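Local coordinates for DUF5638 domain-containing protein (Legionella pneumophila subsp. pneumophila, PDB 5L1A), which is of unknown function but carries an all-helical DUF5638 domain, the portion present here, within a longer protein that probably has a transmembrane helix, at residues I70-Q75 with F87-D92; Q16-Q21 with E64-F69; L36-Q41 with I103-K108. All blocks are in the same frame, centred on the assembly; numbering follows the deposited sequence.

Interaction 1 (I70-Q75 with F87-D92); sequences ISLVSQ and FETIKD. With I3C (5-amino-2,4,6-triiodobenzene-1,3-dicarboxylic acid), chain B; I3C (5-amino-2,4,6-triiodobenzene-1,3-dicarboxylic acid), chain D.
Leu72 lays its CD1 methyl across the junction of Thr89 and Ile90, joining helix 56-77 to residues 87-92. CD1 lies 3.9 Å from Ile90 CG2 and 4.0 Å from Thr89 CB, a van der Waals spacing of carbon against carbon. Leu72 and Ile90 lie alongside with their ends pointing opposite ways; CD1 makes the close contacts, while CD2 only nears Thr89 OG1. Ile90 has an unusual first torsion (chi1 47°) that tucks CG1 between the backbone N and the carbonyl carbon; CG2 then lies beside the N, where it meets Leu72 and also the chain B triiodobenzene ligand. On the ligand side Ile90 CG2 is 3.4 Å from the carboxylate atom O12, while Thr89 O comes within 3.5 Å of iodine I2. The same ligand is hydrogen-bonded to Thr93 OG1. Thr89 spends its hydroxyl on Lys85 O, one turn back in its own helix, and turns carbon toward Leu72. The first side-chain bond of Phe87 leads away from 70-75; its CZ lies 3.5 Å from iodine I3 of the chain D ligand, with carboxylate O9 of that ligand at the ring edge and Lys91 CB over one face. Helix 97-110 supplies Phe107 against Leu72 and Ile103 against Ile90. The join between the two segments is therefore one of hydrocarbon alone: Thr89 satisfies its hydroxyl within its own helix, and Ile90 and Phe87 pack on the ligands as well.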
loop_
_atom_site.group_PDB
_atom_site.type_symbol
_atom_site.label_atom_id
_atom_site.label_comp_id
_atom_site.label_asym_id
_atom_site.label_seq_id
_atom_site.Cartn_x
_atom_site.Cartn_y
_atom_site.Cartn_z
ATOM N N ILE A 70 4.997 -0.419 -1.282
ATOM C CA ILE A 70 6.005 -0.520 -0.230
ATOM C C ILE A 70 7.386 -0.188 -0.782
ATOM O O ILE A 70 8.170 0.528 -0.147
ATOM C CB ILE A 70 5.970 -1.920 0.409
ATOM C CG1 ILE A 70 4.672 -2.111 1.189
ATOM C CG2 ILE A 70 7.171 -2.133 1.313
ATOM C CD1 ILE A 70 4.443 -1.050 2.227
ATOM N N SER A 71 7.703 -0.699 -1.977
ATOM C CA SER A 71 8.989 -0.392 -2.597
ATOM C C SER A 71 9.145 1.103 -2.836
ATOM O O SER A 71 10.231 1.659 -2.638
ATOM C CB SER A 71 9.140 -1.157 -3.910
ATOM O OG SER A 71 9.248 -2.548 -3.673
ATOM N N LEU A 72 8.071 1.770 -3.259
ATOM C CA LEU A 72 8.146 3.206 -3.511
ATOM C C LEU A 72 8.344 3.987 -2.218
ATOM O O LEU A 72 9.096 4.968 -2.190
ATOM C CB LEU A 72 6.889 3.675 -4.241
ATOM C CG LEU A 72 6.693 3.092 -5.642
ATOM C CD1 LEU A 72 5.399 3.592 -6.259
ATOM C CD2 LEU A 72 7.881 3.427 -6.532
ATOM N N VAL A 73 7.684 3.566 -1.135
ATOM C CA VAL A 73 7.863 4.236 0.152
ATOM C C VAL A 73 9.320 4.179 0.588
ATOM O O VAL A 73 9.884 5.178 1.047
ATOM C CB VAL A 73 6.934 3.624 1.217
ATOM C CG1 VAL A 73 7.195 4.271 2.569
ATOM C CG2 VAL A 73 5.483 3.795 0.820
ATOM N N SER A 74 9.954 3.010 0.453
ATOM C CA SER A 74 11.351 2.888 0.857
ATOM C C SER A 74 12.246 3.794 0.020
ATOM O O SER A 74 13.173 4.419 0.546
ATOM C CB SER A 74 11.808 1.431 0.759
ATOM O OG SER A 74 11.750 0.950 -0.571
ATOM N N GLN A 75 11.971 3.896 -1.282
ATOM C CA GLN A 75 12.784 4.753 -2.140
ATOM C C GLN A 75 12.605 6.225 -1.788
ATOM O O GLN A 75 13.563 7.006 -1.860
ATOM C CB GLN A 75 12.438 4.512 -3.606
ATOM C CG GLN A 75 12.693 3.103 -4.082
ATOM C CD GLN A 75 12.159 2.865 -5.477
ATOM O OE1 GLN A 75 12.310 3.703 -6.365
ATOM N NE2 GLN A 75 11.516 1.722 -5.675
ATOM N N PHE A 87 4.885 9.080 -7.223
ATOM C CA PHE A 87 3.485 9.167 -7.617
ATOM C C PHE A 87 3.305 8.945 -9.112
ATOM O O PHE A 87 2.314 8.335 -9.525
ATOM C CB PHE A 87 2.897 10.517 -7.204
ATOM C CG PHE A 87 1.436 10.662 -7.529
ATOM C CD1 PHE A 87 0.499 9.801 -6.971
ATOM C CD2 PHE A 87 0.999 11.653 -8.393
ATOM C CE1 PHE A 87 -0.845 9.927 -7.267
ATOM C CE2 PHE A 87 -0.345 11.786 -8.695
ATOM C CZ PHE A 87 -1.266 10.921 -8.133
ATOM N N GLU A 88 4.241 9.432 -9.932
ATOM C CA GLU A 88 4.197 9.163 -11.367
ATOM C C GLU A 88 4.171 7.669 -11.663
ATOM O O GLU A 88 3.585 7.243 -12.665
ATOM C CB GLU A 88 5.409 9.787 -12.058
ATOM C CG GLU A 88 5.273 11.241 -12.455
ATOM C CD GLU A 88 6.481 11.711 -13.241
ATOM O OE1 GLU A 88 7.510 11.002 -13.212
ATOM O OE2 GLU A 88 6.403 12.774 -13.893
ATOM N N THR A 89 4.805 6.862 -10.808
ATOM C CA THR A 89 4.952 5.438 -11.084
ATOM C C THR A 89 3.618 4.704 -11.058
ATOM O O THR A 89 3.457 3.700 -11.761
ATOM C CB THR A 89 5.912 4.807 -10.074
ATOM O OG1 THR A 89 7.107 5.590 -9.996
ATOM C CG2 THR A 89 6.276 3.401 -10.498
ATOM N N ILE A 90 2.651 5.175 -10.267
ATOM C CA ILE A 90 1.425 4.422 -10.029
ATOM C C ILE A 90 0.163 5.212 -10.337
ATOM O O ILE A 90 -0.935 4.675 -10.178
ATOM C CB ILE A 90 1.374 3.876 -8.585
ATOM C CG1 ILE A 90 1.740 4.957 -7.564
ATOM C CG2 ILE A 90 2.308 2.682 -8.437
ATOM C CD1 ILE A 90 0.597 5.873 -7.176
ATOM N N LYS A 91 0.271 6.466 -10.781
ATOM C CA LYS A 91 -0.930 7.274 -10.960
ATOM C C LYS A 91 -1.809 6.755 -12.096
ATOM O O LYS A 91 -3.040 6.826 -11.999
ATOM C CB LYS A 91 -0.556 8.740 -11.196
ATOM C CG LYS A 91 0.281 8.993 -12.438
ATOM C CD LYS A 91 0.546 10.478 -12.634
ATOM C CE LYS A 91 1.305 10.736 -13.925
ATOM N NZ LYS A 91 1.691 12.168 -14.065
ATOM N N ASP A 92 -1.210 6.221 -13.163
ATOM C CA ASP A 92 -1.998 5.764 -14.306
ATOM C C ASP A 92 -2.704 4.443 -14.030
ATOM O O ASP A 92 -3.752 4.172 -14.624
ATOM C CB ASP A 92 -1.113 5.611 -15.546
ATOM C CG ASP A 92 -0.438 6.909 -15.951
ATOM O OD1 ASP A 92 -0.877 7.989 -15.502
ATOM O OD2 ASP A 92 0.535 6.845 -16.733
HETATM I I3 I3C B . 0.455 -3.622 -15.098
HETATM I I2 I3C B . 3.081 0.243 -11.112
HETATM I I1 I3C B . -2.516 -1.990 -9.951
HETATM O O8 I3C B . -1.974 -4.696 -12.509
HETATM O O9 I3C B . -2.895 -2.976 -13.507
HETATM C C10 I3C B . 0.234 -0.257 -9.507
HETATM N N13 I3C B . 2.638 -1.615 -13.725
HETATM C C1 I3C B . -0.805 -2.641 -12.451
HETATM C C6 I3C B . 0.391 -2.548 -13.319
HETATM C C5 I3C B . 1.541 -1.702 -12.934
HETATM C C4 I3C B . 1.476 -0.949 -11.668
HETATM C C3 I3C B . 0.291 -1.028 -10.790
HETATM C C2 I3C B . -0.846 -1.878 -11.188
HETATM C C7 I3C B . -1.967 -3.495 -12.850
HETATM O O11 I3C B . 0.753 -0.752 -8.486
HETATM O O12 I3C B . -0.330 0.862 -9.501
HETATM I I3 I3C D . -3.041 13.297 -6.363
HETATM I I2 I3C D . -6.663 18.151 -5.310
HETATM I I1 I3C D . -6.850 15.169 -10.776
HETATM O O8 I3C D . -5.225 12.313 -9.310
HETATM O O9 I3C D . -3.506 13.532 -9.909
HETATM C C10 I3C D . -7.635 17.448 -8.446
HETATM N N13 I3C D . -4.450 15.823 -4.870
HETATM C C1 I3C D . -5.050 14.473 -8.370
HETATM C C6 I3C D . -4.499 14.625 -7.010
HETATM C C5 I3C D . -4.971 15.703 -6.116
HETATM C C4 I3C D . -6.013 16.640 -6.594
HETATM C C3 I3C D . -6.575 16.502 -7.964
HETATM C C2 I3C D . -6.090 15.408 -8.848
HETATM C C7 I3C D . -4.560 13.369 -9.256
HETATM O O11 I3C D . -7.393 18.191 -9.419
HETATM O O12 I3C D . -8.732 17.472 -7.852
#

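Interaction 2 (Q16-Q21 with E64-F69); sequences QNCDTQ and EEYENF. With I3C (5-amino-2,4,6-triiodobenzene-1,3-dicarboxylic acid), chain B; I3C (5-amino-2,4,6-triiodobenzene-1,3-dicarboxylic acid), chain E.
The Asp19 carboxylate is gripped by two groups: OD1 takes the phenol of Tyr66, and OD2 accepts from Asn47 ND2 of helix 33-51. Tyr66 OH and Asp19 OD1 are modelled 2.4 Å apart, too short to trust as a length. Asp19 comes at the edge of the tyrosine, with OD1 in the ring plane and the carboxylate plane turned 61° from it. Its neighbour Cys18 works on the ring face instead. Cys18 CB sits 3.5 Å from the Tyr66 ring centroid and only 15° off the normal, a close CH-pi contact, and SG follows at 4.3 Å from that centroid as a sulfur-aromatic contact. Consecutive residues of helix 8-25 thus cover a face and take the hydroxyl of one tyrosine, which should leave its ring little freedom to turn. Tyr66 can reach them because its CG stands anti to the backbone N (chi1 -160°), sending the ring across toward helix 8-25. Cys18 SG also packs 3.6 Å from Glu67 CG; beyond that methylene the glutamate runs on extended to a salt bridge with Arg14. Glu65, whose side chain takes no part in the helix contact, meets the ligands. Its OE1 accepts a hydrogen bond of 3.1 Å from N13 of the chain E triiodobenzene, and Glu65 CG packs 3.4 Å from O11 of the chain B copy. The axes of the two segments come within 9.8 Å and run roughly parallel, and helix 33-51, which lies between them in sequence, completes the packing: its Tyr46 stacks on Tyr66, and its Lys43 touches both Asp19 and Tyr66.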
loop_
_atom_site.group_PDB
_atom_site.type_symbol
_atom_site.label_atom_id
_atom_site.label_comp_id
_atom_site.label_asym_id
_atom_site.label_seq_id
_atom_site.Cartn_x
_atom_site.Cartn_y
_atom_site.Cartn_z
ATOM N N GLN A 16 0.477 -9.181 5.222
ATOM C CA GLN A 16 0.992 -8.866 6.550
ATOM C C GLN A 16 2.455 -8.445 6.508
ATOM O O GLN A 16 2.883 -7.625 7.328
ATOM C CB GLN A 16 0.805 -10.067 7.479
ATOM C CG GLN A 16 -0.636 -10.556 7.554
ATOM C CD GLN A 16 -0.791 -11.801 8.404
ATOM O OE1 GLN A 16 -1.735 -12.570 8.227
ATOM N NE2 GLN A 16 0.133 -12.002 9.338
ATOM N N ASN A 17 3.237 -8.993 5.575
ATOM C CA ASN A 17 4.608 -8.522 5.407
ATOM C C ASN A 17 4.634 -7.048 5.021
ATOM O O ASN A 17 5.459 -6.281 5.531
ATOM C CB ASN A 17 5.335 -9.358 4.356
ATOM C CG ASN A 17 5.710 -10.735 4.862
ATOM O OD1 ASN A 17 5.677 -10.994 6.065
ATOM N ND2 ASN A 17 6.080 -11.626 3.945
ATOM N N CYS A 18 3.734 -6.637 4.126
ATOM C CA CYS A 18 3.641 -5.230 3.757
ATOM C C CYS A 18 3.265 -4.368 4.956
ATOM O O CYS A 18 3.862 -3.307 5.176
ATOM C CB CYS A 18 2.623 -5.051 2.631
ATOM S SG CYS A 18 3.037 -5.886 1.080
ATOM N N ASP A 19 2.281 -4.811 5.746
ATOM C CA ASP A 19 1.885 -4.055 6.934
ATOM C C ASP A 19 3.021 -3.981 7.948
ATOM O O ASP A 19 3.223 -2.945 8.591
ATOM C CB ASP A 19 0.646 -4.684 7.577
ATOM C CG ASP A 19 -0.609 -4.505 6.743
ATOM O OD1 ASP A 19 -0.651 -3.586 5.900
ATOM O OD2 ASP A 19 -1.564 -5.284 6.938
ATOM N N THR A 20 3.762 -5.079 8.115
ATOM C CA THR A 20 4.899 -5.083 9.030
ATOM C C THR A 20 6.029 -4.214 8.500
ATOM O O THR A 20 6.681 -3.496 9.268
ATOM C CB THR A 20 5.387 -6.515 9.248
ATOM O OG1 THR A 20 4.308 -7.314 9.742
ATOM C CG2 THR A 20 6.545 -6.555 10.239
ATOM N N GLN A 21 6.284 -4.277 7.191
ATOM C CA GLN A 21 7.336 -3.461 6.600
ATOM C C GLN A 21 7.042 -1.972 6.749
ATOM O O GLN A 21 7.969 -1.177 6.939
ATOM C CB GLN A 21 7.513 -3.823 5.127
ATOM C CG GLN A 21 8.664 -3.110 4.455
ATOM C CD GLN A 21 9.994 -3.450 5.083
ATOM O OE1 GLN A 21 10.536 -4.531 4.864
ATOM N NE2 GLN A 21 10.524 -2.532 5.883
ATOM N N GLU A 64 0.150 -7.502 -5.149
ATOM C CA GLU A 64 1.250 -6.937 -5.922
ATOM C C GLU A 64 1.240 -5.414 -5.872
ATOM O O GLU A 64 2.301 -4.783 -5.812
ATOM C CB GLU A 64 1.183 -7.427 -7.369
ATOM C CG GLU A 64 1.523 -8.894 -7.533
ATOM C CD GLU A 64 1.242 -9.409 -8.932
ATOM O OE1 GLU A 64 0.634 -8.671 -9.735
ATOM O OE2 GLU A 64 1.629 -10.559 -9.228
ATOM N N GLU A 65 0.052 -4.806 -5.901
ATOM C CA GLU A 65 -0.028 -3.349 -5.864
ATOM C C GLU A 65 0.460 -2.808 -4.527
ATOM O O GLU A 65 1.145 -1.780 -4.480
ATOM C CB GLU A 65 -1.460 -2.894 -6.140
ATOM C CG GLU A 65 -1.628 -1.387 -6.212
ATOM C CD GLU A 65 -3.059 -0.952 -5.972
ATOM O OE1 GLU A 65 -3.839 -1.768 -5.439
ATOM O OE2 GLU A 65 -3.404 0.201 -6.311
ATOM N N TYR A 66 0.114 -3.487 -3.433
ATOM C CA TYR A 66 0.611 -3.102 -2.117
ATOM C C TYR A 66 2.127 -3.259 -2.036
ATOM O O TYR A 66 2.817 -2.432 -1.425
ATOM C CB TYR A 66 -0.081 -3.951 -1.050
ATOM C CG TYR A 66 -0.053 -3.398 0.356
ATOM C CD1 TYR A 66 0.494 -2.152 0.636
ATOM C CD2 TYR A 66 -0.575 -4.136 1.410
ATOM C CE1 TYR A 66 0.514 -1.657 1.934
ATOM C CE2 TYR A 66 -0.561 -3.654 2.702
ATOM C CZ TYR A 66 -0.014 -2.418 2.961
ATOM O OH TYR A 66 -0.002 -1.946 4.254
ATOM N N GLU A 67 2.663 -4.311 -2.655
ATOM C CA GLU A 67 4.103 -4.545 -2.610
ATOM C C GLU A 67 4.870 -3.477 -3.380
ATOM O O GLU A 67 5.918 -3.007 -2.922
ATOM C CB GLU A 67 4.421 -5.935 -3.156
ATOM C CG GLU A 67 4.011 -7.045 -2.222
ATOM C CD GLU A 67 3.871 -8.372 -2.924
ATOM O OE1 GLU A 67 3.811 -8.391 -4.169
ATOM O OE2 GLU A 67 3.820 -9.401 -2.225
ATOM N N ASN A 68 4.371 -3.090 -4.556
ATOM C CA ASN A 68 5.005 -2.008 -5.304
ATOM C C ASN A 68 4.937 -0.698 -4.531
ATOM O O ASN A 68 5.887 0.093 -4.554
ATOM C CB ASN A 68 4.348 -1.851 -6.677
ATOM C CG ASN A 68 4.590 -3.043 -7.583
ATOM O OD1 ASN A 68 5.650 -3.666 -7.542
ATOM N ND2 ASN A 68 3.601 -3.364 -8.411
ATOM N N PHE A 69 3.821 -0.452 -3.840
ATOM C CA PHE A 69 3.718 0.744 -3.010
ATOM C C PHE A 69 4.769 0.739 -1.906
ATOM O O PHE A 69 5.375 1.776 -1.613
ATOM C CB PHE A 69 2.312 0.854 -2.415
ATOM C CG PHE A 69 2.188 1.884 -1.324
ATOM C CD1 PHE A 69 2.008 3.223 -1.631
ATOM C CD2 PHE A 69 2.240 1.510 0.013
ATOM C CE1 PHE A 69 1.890 4.173 -0.624
ATOM C CE2 PHE A 69 2.125 2.454 1.021
ATOM C CZ PHE A 69 1.945 3.786 0.700
HETATM I I3 I3C B . 0.455 -3.622 -15.098
HETATM I I2 I3C B . 3.081 0.243 -11.112
HETATM I I1 I3C B . -2.516 -1.990 -9.951
HETATM O O8 I3C B . -1.974 -4.696 -12.509
HETATM O O9 I3C B . -2.895 -2.976 -13.507
HETATM C C10 I3C B . 0.234 -0.257 -9.507
HETATM N N13 I3C B . 2.638 -1.615 -13.725
HETATM C C1 I3C B . -0.805 -2.641 -12.451
HETATM C C6 I3C B . 0.391 -2.548 -13.319
HETATM C C5 I3C B . 1.541 -1.702 -12.934
HETATM C C4 I3C B . 1.476 -0.949 -11.668
HETATM C C3 I3C B . 0.291 -1.028 -10.790
HETATM C C2 I3C B . -0.846 -1.878 -11.188
HETATM C C7 I3C B . -1.967 -3.495 -12.850
HETATM O O11 I3C B . 0.753 -0.752 -8.486
HETATM O O12 I3C B . -0.330 0.862 -9.501
HETATM I I3 I3C E . -5.427 -3.157 -7.790
HETATM I I2 I3C E . -9.647 -0.370 -4.070
HETATM I I1 I3C E . -10.634 -0.872 -10.110
HETATM O O8 I3C E . -8.094 -3.461 -10.446
HETATM O O9 I3C E . -6.989 -1.594 -10.705
HETATM C C10 I3C E . -11.150 -0.066 -6.907
HETATM N N13 I3C E . -6.876 -1.951 -5.034
HETATM C C1 I3C E . -8.122 -1.916 -8.643
HETATM C C6 I3C E . -7.245 -2.170 -7.471
HETATM C C5 I3C E . -7.669 -1.724 -6.110
HETATM C C4 I3C E . -8.974 -1.026 -5.937
HETATM C C3 I3C E . -9.845 -0.777 -7.109
HETATM C C2 I3C E . -9.416 -1.219 -8.457
HETATM C C7 I3C E . -7.707 -2.354 -10.018
HETATM O O11 I3C E . -11.150 1.185 -6.897
HETATM O O12 I3C E . -12.196 -0.730 -6.749
#

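Interaction 3 (L36-Q41 with I103-K108); sequences LQQLNQ and IANFFK
Leu39 and Phe106 form the tight half of this contact, while Gln38 and Asn105 make a looser, partly exposed polar half. Phe106 CZ lies 3.9 Å from Leu39 CD1, and Phe106 CE1 reaches the helix backbone itself, 3.9 Å from Leu39 CA. The ring gets there because CG is anti to the backbone N (chi1 -167°), which carries the far end of the phenylalanine to helix 33-51 although its first bond does not aim at it. Both residues are buried, and Phe106 is packed further by Ile42 of helix 33-51 and Val73 of helix 56-77. Gln38 reaches toward helix 97-110 with an extended chain, and its NE2 comes 2.9 Å from Asn105 OD1. The spacing looks like a hydrogen bond, yet the angle is poor: OD1 sits about 2.8 Å above the plane of the Gln38 amide, over NE2, whereas the N-H bonds lie in that plane. This is a close approach over an amide face, without a hydrogen bond; the two amide planes stand 76° apart. Gln38 also brushes Val109. The segments cross at -133°, their axes 10.5 Å apart, and the Phe106 ring reaches across to Leu39. The contact packs helix 97-110 against helix 33-51 in the all-helical DUF5638 fold, with apolar residues buried and amides at the partly exposed side.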
loop_
_atom_site.group_PDB
_atom_site.type_symbol
_atom_site.label_atom_id
_atom_site.label_comp_id
_atom_site.label_asym_id
_atom_site.label_seq_id
_atom_site.Cartn_x
_atom_site.Cartn_y
_atom_site.Cartn_z
ATOM N N LEU A 36 0.140 9.042 11.786
ATOM C CA LEU A 36 -0.389 7.722 12.112
ATOM C C LEU A 36 -1.790 7.523 11.551
ATOM O O LEU A 36 -2.179 6.390 11.249
ATOM C CB LEU A 36 -0.384 7.510 13.627
ATOM C CG LEU A 36 0.984 7.375 14.301
ATOM C CD1 LEU A 36 0.823 7.121 15.793
ATOM C CD2 LEU A 36 1.805 6.269 13.651
ATOM N N GLN A 37 -2.567 8.600 11.408
ATOM C CA GLN A 37 -3.870 8.468 10.766
ATOM C C GLN A 37 -3.720 8.246 9.267
ATOM O O GLN A 37 -4.485 7.482 8.666
ATOM C CB GLN A 37 -4.730 9.700 11.044
ATOM C CG GLN A 37 -5.104 9.871 12.501
ATOM C CD GLN A 37 -5.973 8.744 13.029
ATOM O OE1 GLN A 37 -6.863 8.248 12.336
ATOM N NE2 GLN A 37 -5.718 8.333 14.266
ATOM N N GLN A 38 -2.740 8.905 8.647
ATOM C CA GLN A 38 -2.483 8.675 7.229
ATOM C C GLN A 38 -1.889 7.292 6.999
ATOM O O GLN A 38 -2.231 6.617 6.021
ATOM C CB GLN A 38 -1.561 9.766 6.685
ATOM C CG GLN A 38 -2.153 11.163 6.791
ATOM C CD GLN A 38 -1.156 12.250 6.446
ATOM O OE1 GLN A 38 0.050 12.082 6.623
ATOM N NE2 GLN A 38 -1.656 13.375 5.948
ATOM N N LEU A 39 -1.005 6.851 7.898
ATOM C CA LEU A 39 -0.457 5.503 7.810
ATOM C C LEU A 39 -1.556 4.453 7.937
ATOM O O LEU A 39 -1.602 3.493 7.158
ATOM C CB LEU A 39 0.608 5.302 8.887
ATOM C CG LEU A 39 1.203 3.898 8.992
ATOM C CD1 LEU A 39 1.922 3.530 7.705
ATOM C CD2 LEU A 39 2.139 3.800 10.180
ATOM N N ASN A 40 -2.452 4.622 8.915
ATOM C CA ASN A 40 -3.557 3.684 9.080
ATOM C C ASN A 40 -4.520 3.736 7.905
ATOM O O ASN A 40 -5.123 2.716 7.557
ATOM C CB ASN A 40 -4.308 3.969 10.381
ATOM C CG ASN A 40 -3.578 3.450 11.599
ATOM O OD1 ASN A 40 -3.722 2.286 11.971
ATOM N ND2 ASN A 40 -2.794 4.313 12.233
ATOM N N GLN A 41 -4.689 4.909 7.296
ATOM C CA GLN A 41 -5.540 5.017 6.117
ATOM C C GLN A 41 -4.970 4.210 4.956
ATOM O O GLN A 41 -5.712 3.527 4.239
ATOM C CB GLN A 41 -5.700 6.490 5.738
ATOM C CG GLN A 41 -6.656 6.781 4.593
ATOM C CD GLN A 41 -6.819 8.276 4.349
ATOM O OE1 GLN A 41 -5.838 9.021 4.297
ATOM N NE2 GLN A 41 -8.060 8.719 4.210
ATOM N N ILE A 103 -2.380 8.417 -1.644
ATOM C CA ILE A 103 -1.083 7.832 -1.968
ATOM C C ILE A 103 -0.067 8.917 -2.298
ATOM O O ILE A 103 1.098 8.835 -1.894
ATOM C CB ILE A 103 -1.226 6.817 -3.116
ATOM C CG1 ILE A 103 -1.985 5.577 -2.640
ATOM C CG2 ILE A 103 0.136 6.424 -3.653
ATOM C CD1 ILE A 103 -2.327 4.606 -3.753
ATOM N N ALA A 104 -0.484 9.949 -3.034
ATOM C CA ALA A 104 0.421 11.057 -3.318
ATOM C C ALA A 104 0.778 11.816 -2.048
ATOM O O ALA A 104 1.936 12.203 -1.853
ATOM C CB ALA A 104 -0.201 12.000 -4.346
ATOM N N ASN A 105 -0.204 12.040 -1.171
ATOM C CA ASN A 105 0.076 12.717 0.091
ATOM C C ASN A 105 1.036 11.905 0.952
ATOM O O ASN A 105 1.927 12.468 1.598
ATOM C CB ASN A 105 -1.228 12.987 0.844
ATOM C CG ASN A 105 -0.992 13.553 2.235
ATOM O OD1 ASN A 105 -0.874 12.809 3.210
ATOM N ND2 ASN A 105 -0.928 14.877 2.333
ATOM N N PHE A 106 0.882 10.577 0.967
ATOM C CA PHE A 106 1.768 9.764 1.793
ATOM C C PHE A 106 3.201 9.780 1.268
ATOM O O PHE A 106 4.148 9.742 2.060
ATOM C CB PHE A 106 1.248 8.329 1.890
ATOM C CG PHE A 106 1.925 7.507 2.960
ATOM C CD1 PHE A 106 1.542 7.623 4.290
ATOM C CD2 PHE A 106 2.942 6.621 2.635
ATOM C CE1 PHE A 106 2.161 6.872 5.275
ATOM C CE2 PHE A 106 3.569 5.864 3.615
ATOM C CZ PHE A 106 3.178 5.989 4.937
ATOM N N PHE A 107 3.382 9.855 -0.053
ATOM C CA PHE A 107 4.732 9.965 -0.600
ATOM C C PHE A 107 5.394 11.273 -0.189
ATOM O O PHE A 107 6.563 11.283 0.217
ATOM C CB PHE A 107 4.701 9.843 -2.122
ATOM C CG PHE A 107 4.483 8.449 -2.602
ATOM C CD1 PHE A 107 4.951 7.377 -1.865
ATOM C CD2 PHE A 107 3.806 8.203 -3.782
ATOM C CE1 PHE A 107 4.753 6.081 -2.297
ATOM C CE2 PHE A 107 3.603 6.909 -4.224
ATOM C CZ PHE A 107 4.078 5.844 -3.481
ATOM N N LYS A 108 4.665 12.384 -0.288
ATOM C CA LYS A 108 5.226 13.670 0.104
ATOM C C LYS A 108 5.524 13.737 1.596
ATOM O O LYS A 108 6.416 14.485 2.006
ATOM C CB LYS A 108 4.276 14.796 -0.298
ATOM C CG LYS A 108 3.876 14.756 -1.766
ATOM C CD LYS A 108 3.290 16.076 -2.230
ATOM C CE LYS A 108 4.383 17.100 -2.493
ATOM N NZ LYS A 108 5.239 16.711 -3.652
#

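In the fold
Interactions 1 and 2 share helix 56-77, using successive turns of it: Ile70 packs on Gln21 and on the backbone of Cys18, and both contacts touch the chain B ligand. Interaction 3 comes in from helices 33-51 and 97-110 and meets the others through aromatic side chains, Phe69 against Phe106 and Phe107, Phe107 against Leu72, and Phe87 against Ala104. Interaction 1 is a small, purely apolar, buried join; interactions 2 and 3 are partly buried and mix a packed aromatic ring with polar groups, hydrogen-bonded in 2 and merely close in 3. Along the chain, interaction 1 nests within the span closed by interaction 3, whereas interactions 2 and 3 interleave, tying all five helices together.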